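Two-component system response regulator/GGDEF domain protein (Aeromonas salmonicida, PDB 3MF4) probably makes cyclic di-GMP from two GTP through its GGDEF domain, this chain being the tandem receiver domains that would take up the phosphoryl signal. Local coordinates at residues 40-45 against 71-76; 116-121 against 242-247; 176-181 against 211-216. The protein carries 4 engineered substitutions. All coordinates share one frame; numbering follows the deposited sequence.

The three contacts sample a tandem of receiver domains from one end to the other. Contact 1 belongs to the first domain and contact 3 to the second, with centres about 44 Å apart on opposite sides of the chain's centre. Contact 2 joins the last helix of each domain; its centre is about 25 Å from that of contact 1 and about 27 Å from that of contact 3. Only contact 3 holds a metal site, where Asp-176 and Tyr-178 bind magnesium. In contact 1 the side chain of Ala-41 stays about 14 Å from a bound magnesium ion, and contact 2 is a domain junction away from both sites.

Contact 1: 40-45 against 71-76; sequences GARHCQ and LERGLP
Arg-73 reaches across to the turn at 40-45 and presents the flat face of its guanidinium to the carbonyl of Arg-42, which gives an instructive case of polar groups meeting without a hydrogen bond. Arg-42 O sits over the middle of the plane, 3.2 Å from Arg-73 CZ, where none of the N-H groups points at it. Ala-41 O lies 3.4 Å from Arg-73 NH1, but obliquely and at an angle too poor for a bond. The contact is probably electrostatic, a carbonyl dipole against a cation. The chain of Arg-73 runs extended from CG to NE, with CG beside the backbone N (chi1 -79°), which carries the group over the turn; on the way CD passes 4.2 Å from Cys-44 O.

Arg-42 directs its CB away from 71-76, and its NH2 forms a salt bridge with Glu-39; Arg-42 NE and Arg-73 NH2 remain 5.6 Å apart. Leu-75 adds a looser touch, its CD1 lying 4.4 Å from Cys-44 O. Leu-75, Ala-41 and Cys-44 all rest on Leu-8 of strand 6-10, so the two segments share an apolar floor.

Each backbone is shaped by a turn. Ala-41 to Cys-44 form a type I beta turn, closed by a weak bond from Cys-44 N to Ala-41 O (3.3 Å). In the other segment, helix 65-72 ends in a Schellman motif, with Gly-74 at positive phi as C-prime residue and Gly-74 N 2.9 Å from Leu-71 O. The chain then enters strand 77-81, so the arrangement pairs two loops of the CheY-like receiver fold, one following the second strand and one following the helix that precedes the fourth.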
# COMPACT_ATOMS: atom_id res chain seq x y z
N GLY B 40 3.50 -33.19 21.72
CA GLY B 40 3.62 -33.71 20.37
C GLY B 40 4.71 -33.01 19.58
O GLY B 40 5.33 -33.61 18.68
N ALA B 41 4.95 -31.75 19.93
CA ALA B 41 5.94 -30.92 19.24
C ALA B 41 7.29 -30.86 19.96
O ALA B 41 8.12 -30.00 19.64
CB ALA B 41 5.37 -29.51 19.05
N ARG B 42 7.51 -31.78 20.90
CA ARG B 42 8.69 -31.81 21.78
C ARG B 42 10.02 -31.69 21.07
O ARG B 42 10.88 -30.90 21.47
CB ARG B 42 8.74 -33.13 22.56
CG ARG B 42 8.12 -33.08 23.90
CD ARG B 42 8.54 -34.26 24.73
NE ARG B 42 7.95 -34.13 26.06
CZ ARG B 42 7.12 -35.01 26.62
NH1 ARG B 42 6.62 -34.77 27.83
NH2 ARG B 42 6.81 -36.14 26.00
N HIS B 43 10.20 -32.52 20.05
CA HIS B 43 11.51 -32.69 19.44
C HIS B 43 11.72 -31.82 18.21
O HIS B 43 12.79 -31.85 17.60
CB HIS B 43 11.76 -34.17 19.15
CG HIS B 43 11.97 -35.00 20.38
ND1 HIS B 43 11.26 -36.16 20.62
CD2 HIS B 43 12.79 -34.83 21.44
CE1 HIS B 43 11.64 -36.68 21.77
NE2 HIS B 43 12.57 -35.89 22.29
N CYS B 44 10.71 -31.02 17.86
CA CYS B 44 10.84 -30.06 16.78
C CYS B 44 12.00 -29.10 17.08
O CYS B 44 12.07 -28.53 18.16
CB CYS B 44 9.53 -29.31 16.56
SG CYS B 44 8.17 -30.41 16.06
N GLN B 45 12.91 -28.97 16.12
CA GLN B 45 14.08 -28.11 16.30
C GLN B 45 13.92 -26.77 15.60
O GLN B 45 13.49 -26.71 14.44
CB GLN B 45 15.36 -28.83 15.83
N LEU B 71 9.67 -20.60 21.94
CA LEU B 71 10.60 -19.50 21.81
C LEU B 71 12.00 -19.92 22.27
O LEU B 71 12.99 -19.66 21.60
CB LEU B 71 10.15 -18.30 22.65
CG LEU B 71 8.97 -17.51 22.12
CD1 LEU B 71 8.57 -16.41 23.12
CD2 LEU B 71 9.30 -16.96 20.74
N GLU B 72 12.06 -20.61 23.41
CA GLU B 72 13.34 -21.01 23.96
C GLU B 72 13.99 -22.18 23.19
O GLU B 72 15.17 -22.45 23.37
CB GLU B 72 13.22 -21.28 25.46
CG GLU B 72 12.62 -20.08 26.20
CD GLU B 72 12.65 -20.22 27.70
OE1 GLU B 72 13.41 -19.45 28.35
OE2 GLU B 72 11.91 -21.07 28.24
N ARG B 73 13.21 -22.83 22.33
CA ARG B 73 13.74 -23.79 21.36
C ARG B 73 14.18 -23.13 20.05
O ARG B 73 14.56 -23.82 19.09
CB ARG B 73 12.74 -24.92 21.10
CG ARG B 73 12.70 -26.00 22.18
CD ARG B 73 11.53 -26.94 21.98
NE ARG B 73 11.25 -27.77 23.15
CZ ARG B 73 10.10 -28.42 23.36
NH1 ARG B 73 9.10 -28.33 22.49
NH2 ARG B 73 9.95 -29.16 24.45
N GLY B 74 14.15 -21.81 20.01
CA GLY B 74 14.59 -21.04 18.84
C GLY B 74 13.58 -20.96 17.70
O GLY B 74 13.95 -20.63 16.58
N LEU B 75 12.32 -21.25 17.97
CA LEU B 75 11.27 -21.03 16.95
C LEU B 75 10.65 -19.66 17.12
O LEU B 75 10.23 -19.30 18.21
CB LEU B 75 10.16 -22.08 17.01
CG LEU B 75 10.51 -23.54 16.73
CD1 LEU B 75 10.78 -24.28 18.04
CD2 LEU B 75 9.37 -24.18 16.00
N PRO B 76 10.60 -18.89 16.03
CA PRO B 76 9.75 -17.69 16.04
C PRO B 76 8.29 -18.14 16.19
O PRO B 76 7.94 -19.18 15.66
CB PRO B 76 9.95 -17.11 14.64
CG PRO B 76 11.19 -17.76 14.10
CD PRO B 76 11.23 -19.13 14.72

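Contact 2: 116-121 against 242-247; sequences VHRLYL and NLEALE
The guanidinium of Arg-118 is packed on a face and bonded at an edge: Leu-243 CB lies over one face, toward the rim and 3.8 Å from NH1, while the carboxylate of Glu-247 stands at the edge, close to the plane. The two flat groups, 22° apart, are nearly coplanar and meet end-on. Arg-118 NH1 donates to the syn lone pair of Glu-247 OE2 at 2.9 Å, and Arg-118 NH2 donates to Glu-247 OE1 at 3.0 Å, somewhat out of the carboxylate plane. Both bonds are almost straight. This is the classic bidentate salt bridge, in which two parallel N-H groups serve one oxygen each and fix the rotation of both partners.

Getting there requires a bend. The Arg-118 chain folds at chi2 and chi3 (chi3 67°), whereas that of Glu-247 stays extended beyond CG and arrives from the opposite direction. Arg-118 NE is held by Asn-122 OD1, a second hold on the same group. Glu-244 joins at longer range: Arg-118 NH2 and Glu-244 OE2 are 4.3 Å apart, but a water bridges them, accepting from NH2 at 2.9 Å and donating to OE2 at 3.2 Å. Glu-244 thus probably adds a weaker, water-mediated attraction to the same cation. Leu-121 CD1 also comes within 4.0 Å of Glu-247 OE1, and the same methyl lies over the His-117 ring of its own helix.

The axes of the two segments are 11.9 Å apart at an angle of 71°, so the polar side chains do most of the bridging. They join helix 106-122 to helix 232-248, the final helices of the two receiver domains; Ile-125, just before strand 126-130, packs on both Arg-118 and Glu-247, and Ala-245 packs on His-241 of the second subunit.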
# COMPACT_ATOMS: atom_id res chain seq x y z
N VAL B 116 2.39 -16.46 6.75
CA VAL B 116 3.44 -17.46 6.67
C VAL B 116 4.09 -17.53 5.29
O VAL B 116 5.27 -17.74 5.19
CB VAL B 116 3.00 -18.87 7.19
CG1 VAL B 116 2.50 -18.75 8.63
CG2 VAL B 116 1.96 -19.51 6.29
N HIS B 117 3.29 -17.38 4.24
CA HIS B 117 3.80 -17.28 2.89
C HIS B 117 4.81 -16.12 2.80
O HIS B 117 5.90 -16.27 2.24
CB HIS B 117 2.59 -17.08 1.98
CG HIS B 117 2.91 -17.10 0.52
ND1 HIS B 117 3.45 -18.20 -0.13
CD2 HIS B 117 2.71 -16.16 -0.44
CE1 HIS B 117 3.57 -17.93 -1.41
NE2 HIS B 117 3.14 -16.70 -1.62
N ARG B 118 4.47 -14.98 3.35
CA ARG B 118 5.33 -13.83 3.31
C ARG B 118 6.56 -13.98 4.19
O ARG B 118 7.65 -13.51 3.87
CB ARG B 118 4.59 -12.55 3.66
CG ARG B 118 4.09 -11.87 2.52
CD ARG B 118 5.00 -10.73 2.14
NE ARG B 118 6.34 -10.99 1.66
CZ ARG B 118 6.65 -11.09 0.39
NH1 ARG B 118 7.88 -11.25 0.06
NH2 ARG B 118 5.69 -11.08 -0.53
N LEU B 119 6.35 -14.59 5.32
CA LEU B 119 7.51 -14.81 6.24
C LEU B 119 8.55 -15.69 5.56
O LEU B 119 9.76 -15.42 5.63
CB LEU B 119 7.09 -15.41 7.59
CG LEU B 119 6.27 -14.51 8.54
CD1 LEU B 119 5.75 -15.36 9.71
CD2 LEU B 119 7.06 -13.28 9.06
N TYR B 120 8.08 -16.73 4.86
CA TYR B 120 8.96 -17.62 4.11
C TYR B 120 9.78 -16.86 3.06
O TYR B 120 11.01 -17.02 2.96
CB TYR B 120 8.23 -18.78 3.41
CG TYR B 120 9.22 -19.48 2.51
CD1 TYR B 120 10.12 -20.39 3.03
CD2 TYR B 120 9.34 -19.12 1.16
CE1 TYR B 120 11.10 -20.99 2.21
CE2 TYR B 120 10.30 -19.70 0.36
CZ TYR B 120 11.16 -20.64 0.88
OH TYR B 120 12.11 -21.23 0.08
N LEU B 121 9.09 -16.05 2.26
CA LEU B 121 9.70 -15.29 1.19
C LEU B 121 10.67 -14.23 1.71
O LEU B 121 11.70 -13.94 1.09
CB LEU B 121 8.60 -14.65 0.33
CG LEU B 121 7.76 -15.53 -0.60
CD1 LEU B 121 6.57 -14.78 -1.18
CD2 LEU B 121 8.63 -16.13 -1.68
N ASN B 242 4.63 -3.77 -0.91
CA ASN B 242 5.72 -3.37 -1.79
C ASN B 242 6.57 -4.53 -2.29
O ASN B 242 6.91 -4.56 -3.46
CB ASN B 242 6.55 -2.24 -1.18
CG ASN B 242 5.80 -0.94 -1.18
OD1 ASN B 242 5.03 -0.67 -0.28
ND2 ASN B 242 5.98 -0.15 -2.23
N LEU B 243 6.85 -5.49 -1.42
CA LEU B 243 7.58 -6.68 -1.80
C LEU B 243 6.78 -7.51 -2.81
O LEU B 243 7.31 -7.97 -3.80
CB LEU B 243 7.99 -7.49 -0.58
CG LEU B 243 9.05 -6.81 0.29
CD1 LEU B 243 9.33 -7.59 1.52
CD2 LEU B 243 10.36 -6.55 -0.48
N GLU B 244 5.48 -7.65 -2.57
CA GLU B 244 4.60 -8.33 -3.50
C GLU B 244 4.56 -7.61 -4.85
O GLU B 244 4.60 -8.25 -5.90
CB GLU B 244 3.19 -8.50 -2.88
CG GLU B 244 2.07 -8.81 -3.86
CD GLU B 244 1.78 -10.30 -4.00
OE1 GLU B 244 0.68 -10.63 -4.51
OE2 GLU B 244 2.63 -11.14 -3.62
N ALA B 245 4.53 -6.27 -4.83
CA ALA B 245 4.63 -5.48 -6.05
C ALA B 245 5.91 -5.80 -6.89
O ALA B 245 5.81 -6.04 -8.09
CB ALA B 245 4.55 -3.99 -5.73
N LEU B 246 7.07 -5.83 -6.24
CA LEU B 246 8.31 -6.25 -6.88
C LEU B 246 8.27 -7.65 -7.50
O LEU B 246 8.90 -7.89 -8.54
CB LEU B 246 9.51 -6.15 -5.90
CG LEU B 246 9.94 -4.76 -5.43
CD1 LEU B 246 11.06 -4.90 -4.41
CD2 LEU B 246 10.36 -3.82 -6.57
N GLU B 247 7.47 -8.53 -6.90
CA GLU B 247 7.37 -9.94 -7.34
C GLU B 247 6.33 -10.17 -8.45
O GLU B 247 6.41 -11.15 -9.19
CB GLU B 247 7.04 -10.83 -6.13
CG GLU B 247 8.18 -10.86 -5.08
CD GLU B 247 7.71 -11.20 -3.64
OE1 GLU B 247 6.51 -11.49 -3.43
OE2 GLU B 247 8.55 -11.19 -2.72
O HOH W 1 2.91 -11.96 -0.52

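Contact 3: 176-181 against 211-216; sequences DYYMPE and RGLSAR. With MG (magnesium ion), chain E.
Tyr-178 O binds the magnesium ion at 2.1 Å, while the ring of the same residue touches Leu-213 across the contact. Asp-176 OD2 is a second ligand, also 2.1 Å from the metal, and Asp-132 and three waters complete six positions. One water stands across the ion from Asp-176 OD2 and another across from Tyr-178 O, as in an octahedral shell. The third water is steadied by Asp-176 OD1, to which it donates at 2.7 Å, so that the carboxylate grips the metal directly with one oxygen and through water with the other.

Toward 211-216 the contact is mostly a matter of rings and methyls. With CG anti to the backbone N (chi1 173°), the Tyr-177 ring is carried toward Leu-213, whose CD2 lies over the ring centre in a CH-pi contact, 3.6 Å from the centroid and 11° off the normal. The other methyl, CD1, touches both tyrosines, reaching 4.1 Å from Tyr-178 CE2. Tyr-177 in turn sets an edge against the face of the Tyr-178 ring, with CD2 over its middle. Farther out, Arg-216 NH1 approaches Tyr-177 OH at 3.5 Å without a hydrogen bond.

Leu-213 opens helix 213-219, with Gly-212 at the N-cap, and both it and Tyr-177 touch Ser-206 of strand 201-206. The chemistry is that of a receiver-domain acidic site: magnesium is already bound to Asp-176, the predicted phosphoryl acceptor, and one of its water ligands probably marks the place a phosphoryl oxygen would take, as in related receivers.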
# COMPACT_ATOMS: atom_id res chain seq x y z
N ASP B 176 13.70 8.09 5.95
CA ASP B 176 13.23 9.15 6.83
C ASP B 176 13.35 10.50 6.11
O ASP B 176 14.32 10.74 5.40
CB ASP B 176 14.12 9.14 8.10
CG ASP B 176 13.80 10.26 9.06
OD1 ASP B 176 12.62 10.48 9.36
OD2 ASP B 176 14.75 10.90 9.58
N TYR B 177 12.39 11.41 6.30
CA TYR B 177 12.51 12.73 5.66
C TYR B 177 13.55 13.71 6.24
O TYR B 177 14.39 14.23 5.50
CB TYR B 177 11.18 13.46 5.47
CG TYR B 177 11.42 14.88 4.96
CD1 TYR B 177 11.99 15.11 3.70
CD2 TYR B 177 11.17 15.98 5.77
CE1 TYR B 177 12.26 16.41 3.25
CE2 TYR B 177 11.43 17.28 5.33
CZ TYR B 177 11.97 17.49 4.08
OH TYR B 177 12.22 18.79 3.67
N TYR B 178 13.46 13.99 7.54
CA TYR B 178 14.34 14.98 8.16
C TYR B 178 15.66 14.35 8.60
O TYR B 178 15.69 13.60 9.55
CB TYR B 178 13.66 15.71 9.34
CG TYR B 178 12.53 16.64 8.94
CD1 TYR B 178 12.79 17.91 8.44
CD2 TYR B 178 11.20 16.25 9.08
CE1 TYR B 178 11.75 18.79 8.07
CE2 TYR B 178 10.15 17.11 8.71
CZ TYR B 178 10.44 18.37 8.21
OH TYR B 178 9.42 19.22 7.83
N MSE B 179 16.73 14.68 7.88
CA MSE B 179 18.08 14.25 8.22
C MSE B 179 19.03 15.40 7.88
O MSE B 179 18.81 16.10 6.90
CB MSE B 179 18.46 12.99 7.43
CG MSE B 179 17.57 11.79 7.76
SE MSE B 179 18.21 10.13 6.94
CE MSE B 179 17.54 10.34 5.14
N PRO B 180 20.08 15.62 8.69
CA PRO B 180 20.95 16.76 8.37
C PRO B 180 21.82 16.51 7.13
O PRO B 180 22.07 15.36 6.76
CB PRO B 180 21.83 16.89 9.61
CG PRO B 180 21.85 15.52 10.20
CD PRO B 180 20.49 14.96 9.95
N GLU B 181 22.27 17.61 6.52
CA GLU B 181 23.10 17.63 5.30
C GLU B 181 22.29 17.21 4.07
O GLU B 181 22.06 18.03 3.19
CB GLU B 181 24.39 16.80 5.44
CG GLU B 181 25.55 17.33 4.57
CD GLU B 181 26.44 16.23 3.96
OE1 GLU B 181 26.52 15.11 4.51
OE2 GLU B 181 27.05 16.50 2.90
N ARG B 211 3.48 20.37 4.91
CA ARG B 211 4.46 20.30 3.82
C ARG B 211 4.08 19.31 2.72
O ARG B 211 4.75 19.26 1.68
CB ARG B 211 5.87 20.02 4.34
CG ARG B 211 6.87 21.14 4.05
CD ARG B 211 7.05 22.10 5.22
NE ARG B 211 7.88 23.25 4.85
CZ ARG B 211 8.74 23.86 5.66
NH1 ARG B 211 9.45 24.90 5.22
NH2 ARG B 211 8.91 23.44 6.91
N GLY B 212 3.02 18.54 2.94
CA GLY B 212 2.60 17.52 1.97
C GLY B 212 3.78 16.65 1.56
O GLY B 212 4.04 16.44 0.38
N LEU B 213 4.52 16.19 2.56
CA LEU B 213 5.70 15.37 2.37
C LEU B 213 5.41 14.07 1.61
O LEU B 213 6.12 13.72 0.68
CB LEU B 213 6.37 15.08 3.72
CG LEU B 213 7.04 16.27 4.42
CD1 LEU B 213 7.47 15.91 5.84
CD2 LEU B 213 8.24 16.78 3.63
N SER B 214 4.37 13.36 2.02
CA SER B 214 3.95 12.15 1.31
C SER B 214 3.85 12.38 -0.20
O SER B 214 4.41 11.62 -0.98
CB SER B 214 2.62 11.63 1.85
OG SER B 214 2.85 10.80 2.97
N ALA B 215 3.17 13.45 -0.59
CA ALA B 215 3.07 13.82 -2.00
C ALA B 215 4.45 14.05 -2.64
O ALA B 215 4.72 13.55 -3.73
CB ALA B 215 2.21 15.07 -2.16
N ARG B 216 5.31 14.78 -1.94
CA ARG B 216 6.65 15.06 -2.43
C ARG B 216 7.43 13.76 -2.70
O ARG B 216 8.04 13.62 -3.77
CB ARG B 216 7.42 15.99 -1.47
CG ARG B 216 7.09 17.48 -1.67
CD ARG B 216 7.92 18.38 -0.73
NE ARG B 216 9.32 18.49 -1.13
CZ ARG B 216 10.30 18.89 -0.31
NH1 ARG B 216 10.02 19.21 0.95
NH2 ARG B 216 11.55 18.96 -0.75
MG MG E . 14.88 12.34 11.04
O HOH W 2 12.87 12.76 10.83
O HOH W 3 14.88 13.69 12.38
O HOH W 4 14.46 10.78 12.44